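Local coordinates for conjugal transfer protein TRWB (Escherichia coli, PDB 1E9R) that acts as a coupling protein in bacterial conjugation, a hexameric P-loop NTPase that probably uses nucleotide hydrolysis to move DNA toward the secretion channel, at residues B[362-367]-B[384-389]; B[355-360]-B[388-393]. One frame throughout, in Å; residues are numbered along the deposited sequence.

In the fold
Contacts 1 and 2 lie one after the other along strand 384-390 and share Arg388 and Glu389. In contact 1 this strand pairs with strand 362-368. In contact 2 its end and the turn beyond it meet helix 350-360, which leads directly into strand 362-368. The two centres are about 14 Å apart, and the contacts touch where Glu362 CG packs on Arg390 CD at 3.8 Å. Contact 1 is farther out, its centre about 38 Å from the centre of the chain, against about 26 Å for contact 2. Both also touch a neighbouring subunit, so this outer hairpin takes part in the packing of the six-chain assembly.

Contact 1: residues B[362-367]-B[384-389]; sequences EHEVER and LERVRE
Glu389 meets both His363 and Arg367 on the more closely packed face of this antiparallel strand pair. His363 NE2 donates to Glu389 OE2 at 3.0 Å in an almost straight bond of 173°. The carboxylate oxygen uses its anti lone pair and lies in the ring plane. Val365 CG2 sits over the centre of one ring face. The other oxygen, Glu389 OE1, takes Arg367 NH2 at 2.9 Å from above the carboxylate plane. CG of Glu389 lies between its backbone N and carbonyl carbon (chi1 37°), which brings the acid across to the opposite strand. Arg367 NE also forms a longer salt bridge of 3.6 Å with Glu385 OE2, so its guanidinium is shared by two acids.

The backbones are paired along the whole length. Val387 N to Val365 O, at 2.8 Å, is one of six such bonds.

The other face is looser. Glu362 OE1 receives Arg388 NE at 3.2 Å in the guanidinium plane, with a weak second bond from NH2. Arg388 itself is exposed to solvent, while a neighbouring subunit packs on Glu364 and Arg386 of the same face. A water donates to Glu364 OE2 and takes a weak bond from Arg386 NH1, which stays 4.3 Å from Glu364 OE2. Their stronger partners are outside the pair: Arg19 for Glu364, and Glu385 of a neighbouring subunit for Arg386.

Strand 362-368 is the middle of a three-stranded antiparallel sheet, between strands 16-18 and 384-390. Phe9 and Phe14, in loops near strand 16-18, pack against the His363 ring.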
loop_
_atom_site.group_PDB
_atom_site.type_symbol
_atom_site.label_atom_id
_atom_site.label_comp_id
_atom_site.label_asym_id
_atom_site.label_seq_id
_atom_site.Cartn_x
_atom_site.Cartn_y
_atom_site.Cartn_z
ATOM N N GLU B 362 -20.556 5.247 20.981
ATOM C CA GLU B 362 -21.883 4.631 21.075
ATOM C C GLU B 362 -22.261 4.407 22.534
ATOM O O GLU B 362 -21.436 4.534 23.443
ATOM C CB GLU B 362 -21.918 3.243 20.424
ATOM C CG GLU B 362 -21.350 3.104 19.040
ATOM C CD GLU B 362 -21.699 1.750 18.432
ATOM O OE1 GLU B 362 -21.519 0.711 19.118
ATOM O OE2 GLU B 362 -22.153 1.728 17.263
ATOM N N HIS B 363 -23.518 4.042 22.741
ATOM C CA HIS B 363 -24.001 3.720 24.074
ATOM C C HIS B 363 -24.877 2.475 23.935
ATOM O O HIS B 363 -25.388 2.198 22.852
ATOM C CB HIS B 363 -24.787 4.907 24.693
ATOM C CG HIS B 363 -26.046 5.284 23.964
ATOM N ND1 HIS B 363 -26.692 6.482 24.183
ATOM C CD2 HIS B 363 -26.800 4.615 23.059
ATOM C CE1 HIS B 363 -27.790 6.533 23.447
ATOM N NE2 HIS B 363 -27.879 5.412 22.756
ATOM N N GLU B 364 -24.991 1.689 24.998
ATOM C CA GLU B 364 -25.866 0.533 24.948
ATOM C C GLU B 364 -27.028 0.997 25.816
ATOM O O GLU B 364 -26.826 1.560 26.892
ATOM C CB GLU B 364 -25.192 -0.712 25.504
ATOM C CG GLU B 364 -25.954 -1.960 25.135
ATOM C CD GLU B 364 -25.116 -3.196 25.231
ATOM O OE1 GLU B 364 -24.545 -3.432 26.312
ATOM O OE2 GLU B 364 -25.029 -3.932 24.223
ATOM N N VAL B 365 -28.241 0.749 25.343
ATOM C CA VAL B 365 -29.438 1.245 25.998
ATOM C C VAL B 365 -30.621 0.265 25.932
ATOM O O VAL B 365 -30.657 -0.599 25.063
ATOM C CB VAL B 365 -29.785 2.598 25.295
ATOM C CG1 VAL B 365 -31.251 2.808 25.226
ATOM C CG2 VAL B 365 -29.074 3.748 25.988
ATOM N N GLU B 366 -31.575 0.389 26.860
ATOM C CA GLU B 366 -32.778 -0.460 26.861
ATOM C C GLU B 366 -33.975 0.430 26.554
ATOM O O GLU B 366 -34.131 1.495 27.158
ATOM C CB GLU B 366 -32.993 -1.142 28.214
ATOM C CG GLU B 366 -31.865 -2.061 28.618
ATOM C CD GLU B 366 -32.168 -2.856 29.871
ATOM O OE1 GLU B 366 -32.712 -2.272 30.834
ATOM O OE2 GLU B 366 -31.844 -4.063 29.898
ATOM N N ARG B 367 -34.817 -0.007 25.619
ATOM C CA ARG B 367 -35.993 0.761 25.213
ATOM C C ARG B 367 -37.303 -0.024 25.201
ATOM O O ARG B 367 -37.312 -1.235 24.992
ATOM C CB ARG B 367 -35.770 1.341 23.820
ATOM C CG ARG B 367 -35.656 2.837 23.786
ATOM C CD ARG B 367 -35.836 3.325 22.377
ATOM N NE ARG B 367 -34.755 2.879 21.510
ATOM C CZ ARG B 367 -33.572 3.480 21.409
ATOM N NH1 ARG B 367 -33.295 4.568 22.122
ATOM N NH2 ARG B 367 -32.661 2.991 20.580
ATOM N N LEU B 384 -38.732 -5.389 26.460
ATOM C CA LEU B 384 -37.632 -4.431 26.399
ATOM C C LEU B 384 -36.586 -4.867 25.385
ATOM O O LEU B 384 -36.326 -6.060 25.221
ATOM C CB LEU B 384 -36.964 -4.269 27.771
ATOM C CG LEU B 384 -37.575 -3.297 28.787
ATOM C CD1 LEU B 384 -36.673 -3.223 30.008
ATOM C CD2 LEU B 384 -37.722 -1.913 28.174
ATOM N N GLU B 385 -35.986 -3.890 24.712
ATOM C CA GLU B 385 -34.965 -4.155 23.707
ATOM C C GLU B 385 -33.628 -3.514 24.066
ATOM O O GLU B 385 -33.578 -2.353 24.460
ATOM C CB GLU B 385 -35.422 -3.624 22.350
ATOM C CG GLU B 385 -35.645 -2.118 22.310
ATOM C CD GLU B 385 -35.813 -1.591 20.890
ATOM O OE1 GLU B 385 -35.754 -2.405 19.944
ATOM O OE2 GLU B 385 -36.000 -0.364 20.713
ATOM N N ARG B 386 -32.549 -4.281 23.929
ATOM C CA ARG B 386 -31.205 -3.786 24.211
ATOM C C ARG B 386 -30.600 -3.386 22.873
ATOM O O ARG B 386 -30.532 -4.190 21.951
ATOM C CB ARG B 386 -30.374 -4.875 24.880
ATOM C CG ARG B 386 -28.911 -4.545 25.033
ATOM C CD ARG B 386 -28.243 -5.597 25.894
ATOM N NE ARG B 386 -28.743 -6.949 25.616
ATOM C CZ ARG B 386 -28.543 -7.619 24.481
ATOM N NH1 ARG B 386 -27.837 -7.076 23.490
ATOM N NH2 ARG B 386 -29.044 -8.840 24.338
ATOM N N VAL B 387 -30.157 -2.139 22.770
ATOM C CA VAL B 387 -29.620 -1.631 21.518
ATOM C C VAL B 387 -28.340 -0.825 21.657
ATOM O O VAL B 387 -28.177 -0.058 22.604
ATOM C CB VAL B 387 -30.686 -0.739 20.814
ATOM C CG1 VAL B 387 -30.097 -0.034 19.615
ATOM C CG2 VAL B 387 -31.859 -1.589 20.377
ATOM N N ARG B 388 -27.431 -1.020 20.702
ATOM C CA ARG B 388 -26.171 -0.277 20.636
ATOM C C ARG B 388 -26.329 0.729 19.494
ATOM O O ARG B 388 -26.802 0.373 18.412
ATOM C CB ARG B 388 -25.006 -1.199 20.320
ATOM C CG ARG B 388 -24.347 -1.833 21.518
ATOM C CD ARG B 388 -23.303 -2.801 21.012
ATOM N NE ARG B 388 -22.661 -2.243 19.825
ATOM C CZ ARG B 388 -22.418 -2.928 18.714
ATOM N NH1 ARG B 388 -22.760 -4.209 18.639
ATOM N NH2 ARG B 388 -21.833 -2.333 17.680
ATOM N N GLU B 389 -25.935 1.978 19.735
ATOM C CA GLU B 389 -26.058 3.028 18.729
ATOM C C GLU B 389 -25.155 4.221 18.998
ATOM O O GLU B 389 -24.687 4.419 20.118
ATOM C CB GLU B 389 -27.515 3.506 18.642
ATOM C CG GLU B 389 -28.238 3.560 19.980
ATOM C CD GLU B 389 -29.644 4.129 19.873
ATOM O OE1 GLU B 389 -30.379 3.753 18.926
ATOM O OE2 GLU B 389 -30.015 4.949 20.750
HETATM O O HOH W 1 -27.116 -4.911 21.950
#

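Contact 2: residues B[355-360]-B[388-393]; sequences DMSLSL and RERVVM
Ser357 on helix 350-360 is gripped by two polar groups from the end of strand 384-390 and the turn after it. These hydrogen bonds come first. Ser357 OG donates to Val392 O at 2.7 Å, in the carbonyl plane. The same oxygen accepts from Arg390 NH1 at 2.7 Å, lying at the edge of the guanidinium. The hydroxyl is therefore both donor and acceptor within a buried contact. Its OG is anti to the backbone N (chi1 168°), which directs it across to the turn.

One water accepts from Val392 N at 2.9 Å and lies 2.8 Å from Ser357 O, to which it can donate.

The charged group is held on several sides. The Arg390 chain bends at chi2 (-63°), and its guanidinium lies over the helix backbone. Leu358 CA is 3.9 Å above the plane, over its centre, and Leu358 CG is 3.9 Å from Arg390 NH2. Glu354, just before this part of the helix, forms a salt bridge with NH2. Replacing Arg390 with a leucine would probably leave Glu354 without this mate and take from Ser357 OG the donor it accepts from.

Apolar packing lies to the other side of Ser357. Leu360 CD2 rests against Val392 CG2 at 3.7 Å. Ile397 of helix 394-398 touches both side chains, and Val342 of strand 339-342 touches Leu360.

Met393 is the N-cap residue of helix 394-398. The arrangement is a strand-turn-helix connection packed on an earlier helix. It joins the small three-stranded sheet to the large mixed sheet of the P-loop NTPase fold, which strand 339-342 belongs to.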
loop_
_atom_site.group_PDB
_atom_site.type_symbol
_atom_site.label_atom_id
_atom_site.label_comp_id
_atom_site.label_asym_id
_atom_site.label_seq_id
_atom_site.Cartn_x
_atom_site.Cartn_y
_atom_site.Cartn_z
ATOM N N ASP B 355 -15.815 9.645 11.378
ATOM C CA ASP B 355 -14.692 9.665 12.313
ATOM C C ASP B 355 -15.128 10.384 13.600
ATOM O O ASP B 355 -14.939 9.882 14.711
ATOM C CB ASP B 355 -13.517 10.406 11.625
ATOM C CG ASP B 355 -12.230 10.441 12.455
ATOM O OD1 ASP B 355 -12.150 9.818 13.538
ATOM O OD2 ASP B 355 -11.281 11.112 11.996
ATOM N N MET B 356 -15.718 11.566 13.432
ATOM C CA MET B 356 -16.183 12.359 14.559
ATOM C C MET B 356 -17.304 11.633 15.307
ATOM O O MET B 356 -17.336 11.624 16.539
ATOM C CB MET B 356 -16.636 13.741 14.064
ATOM C CG MET B 356 -15.469 14.641 13.646
ATOM S SD MET B 356 -14.202 14.894 15.006
ATOM C CE MET B 356 -13.095 13.367 14.905
ATOM N N SER B 357 -18.213 11.014 14.563
ATOM C CA SER B 357 -19.306 10.259 15.164
ATOM C C SER B 357 -18.738 9.136 16.029
ATOM O O SER B 357 -19.117 8.974 17.193
ATOM C CB SER B 357 -20.190 9.660 14.072
ATOM O OG SER B 357 -21.092 8.707 14.613
ATOM N N LEU B 358 -17.825 8.361 15.447
ATOM C CA LEU B 358 -17.186 7.251 16.146
ATOM C C LEU B 358 -16.449 7.759 17.383
ATOM O O LEU B 358 -16.536 7.148 18.443
ATOM C CB LEU B 358 -16.189 6.550 15.220
ATOM C CG LEU B 358 -15.826 5.066 15.392
ATOM C CD1 LEU B 358 -14.331 4.895 15.210
ATOM C CD2 LEU B 358 -16.246 4.544 16.737
ATOM N N SER B 359 -15.721 8.868 17.245
ATOM C CA SER B 359 -14.974 9.449 18.364
ATOM C C SER B 359 -15.900 9.767 19.535
ATOM O O SER B 359 -15.543 9.536 20.696
ATOM C CB SER B 359 -14.256 10.735 17.937
ATOM O OG SER B 359 -13.241 10.485 16.974
ATOM N N LEU B 360 -17.076 10.316 19.224
ATOM C CA LEU B 360 -18.062 10.647 20.243
ATOM C C LEU B 360 -18.494 9.341 20.909
ATOM O O LEU B 360 -18.726 9.298 22.115
ATOM C CB LEU B 360 -19.252 11.380 19.607
ATOM C CG LEU B 360 -19.287 12.918 19.725
ATOM C CD1 LEU B 360 -17.940 13.471 20.065
ATOM C CD2 LEU B 360 -19.778 13.521 18.434
ATOM N N ARG B 388 -27.431 -1.020 20.702
ATOM C CA ARG B 388 -26.171 -0.277 20.636
ATOM C C ARG B 388 -26.329 0.729 19.494
ATOM O O ARG B 388 -26.802 0.373 18.412
ATOM C CB ARG B 388 -25.006 -1.199 20.320
ATOM C CG ARG B 388 -24.347 -1.833 21.518
ATOM C CD ARG B 388 -23.303 -2.801 21.012
ATOM N NE ARG B 388 -22.661 -2.243 19.825
ATOM C CZ ARG B 388 -22.418 -2.928 18.714
ATOM N NH1 ARG B 388 -22.760 -4.209 18.639
ATOM N NH2 ARG B 388 -21.833 -2.333 17.680
ATOM N N GLU B 389 -25.935 1.978 19.735
ATOM C CA GLU B 389 -26.058 3.028 18.729
ATOM C C GLU B 389 -25.155 4.221 18.998
ATOM O O GLU B 389 -24.687 4.419 20.118
ATOM C CB GLU B 389 -27.515 3.506 18.642
ATOM C CG GLU B 389 -28.238 3.560 19.980
ATOM C CD GLU B 389 -29.644 4.129 19.873
ATOM O OE1 GLU B 389 -30.379 3.753 18.926
ATOM O OE2 GLU B 389 -30.015 4.949 20.750
ATOM N N ARG B 390 -24.918 5.009 17.950
ATOM C CA ARG B 390 -24.091 6.206 18.048
ATOM C C ARG B 390 -24.861 7.260 18.808
ATOM O O ARG B 390 -26.021 7.528 18.509
ATOM C CB ARG B 390 -23.754 6.780 16.661
ATOM C CG ARG B 390 -22.792 5.963 15.823
ATOM C CD ARG B 390 -21.417 5.846 16.471
ATOM N NE ARG B 390 -20.585 4.884 15.755
ATOM C CZ ARG B 390 -20.075 5.087 14.540
ATOM N NH1 ARG B 390 -20.293 6.227 13.884
ATOM N NH2 ARG B 390 -19.369 4.127 13.960
ATOM N N VAL B 391 -24.224 7.858 19.798
ATOM C CA VAL B 391 -24.874 8.911 20.547
ATOM C C VAL B 391 -25.157 10.039 19.544
ATOM O O VAL B 391 -26.224 10.660 19.560
ATOM C CB VAL B 391 -23.951 9.391 21.685
ATOM C CG1 VAL B 391 -24.515 10.636 22.357
ATOM C CG2 VAL B 391 -23.788 8.265 22.703
ATOM N N VAL B 392 -24.197 10.272 18.652
ATOM C CA VAL B 392 -24.314 11.300 17.617
ATOM C C VAL B 392 -24.057 10.646 16.267
ATOM O O VAL B 392 -22.987 10.077 16.057
ATOM C CB VAL B 392 -23.265 12.416 17.799
ATOM C CG1 VAL B 392 -23.464 13.484 16.736
ATOM C CG2 VAL B 392 -23.361 13.007 19.197
ATOM N N MET B 393 -25.033 10.721 15.367
ATOM C CA MET B 393 -24.916 10.136 14.032
ATOM C C MET B 393 -24.028 10.970 13.128
ATOM O O MET B 393 -23.940 12.184 13.281
ATOM C CB MET B 393 -26.289 10.035 13.371
ATOM C CG MET B 393 -27.002 8.718 13.539
ATOM S SD MET B 393 -28.650 8.806 12.808
ATOM C CE MET B 393 -28.333 8.423 11.072
HETATM O O HOH W 2 -21.568 9.108 18.544
#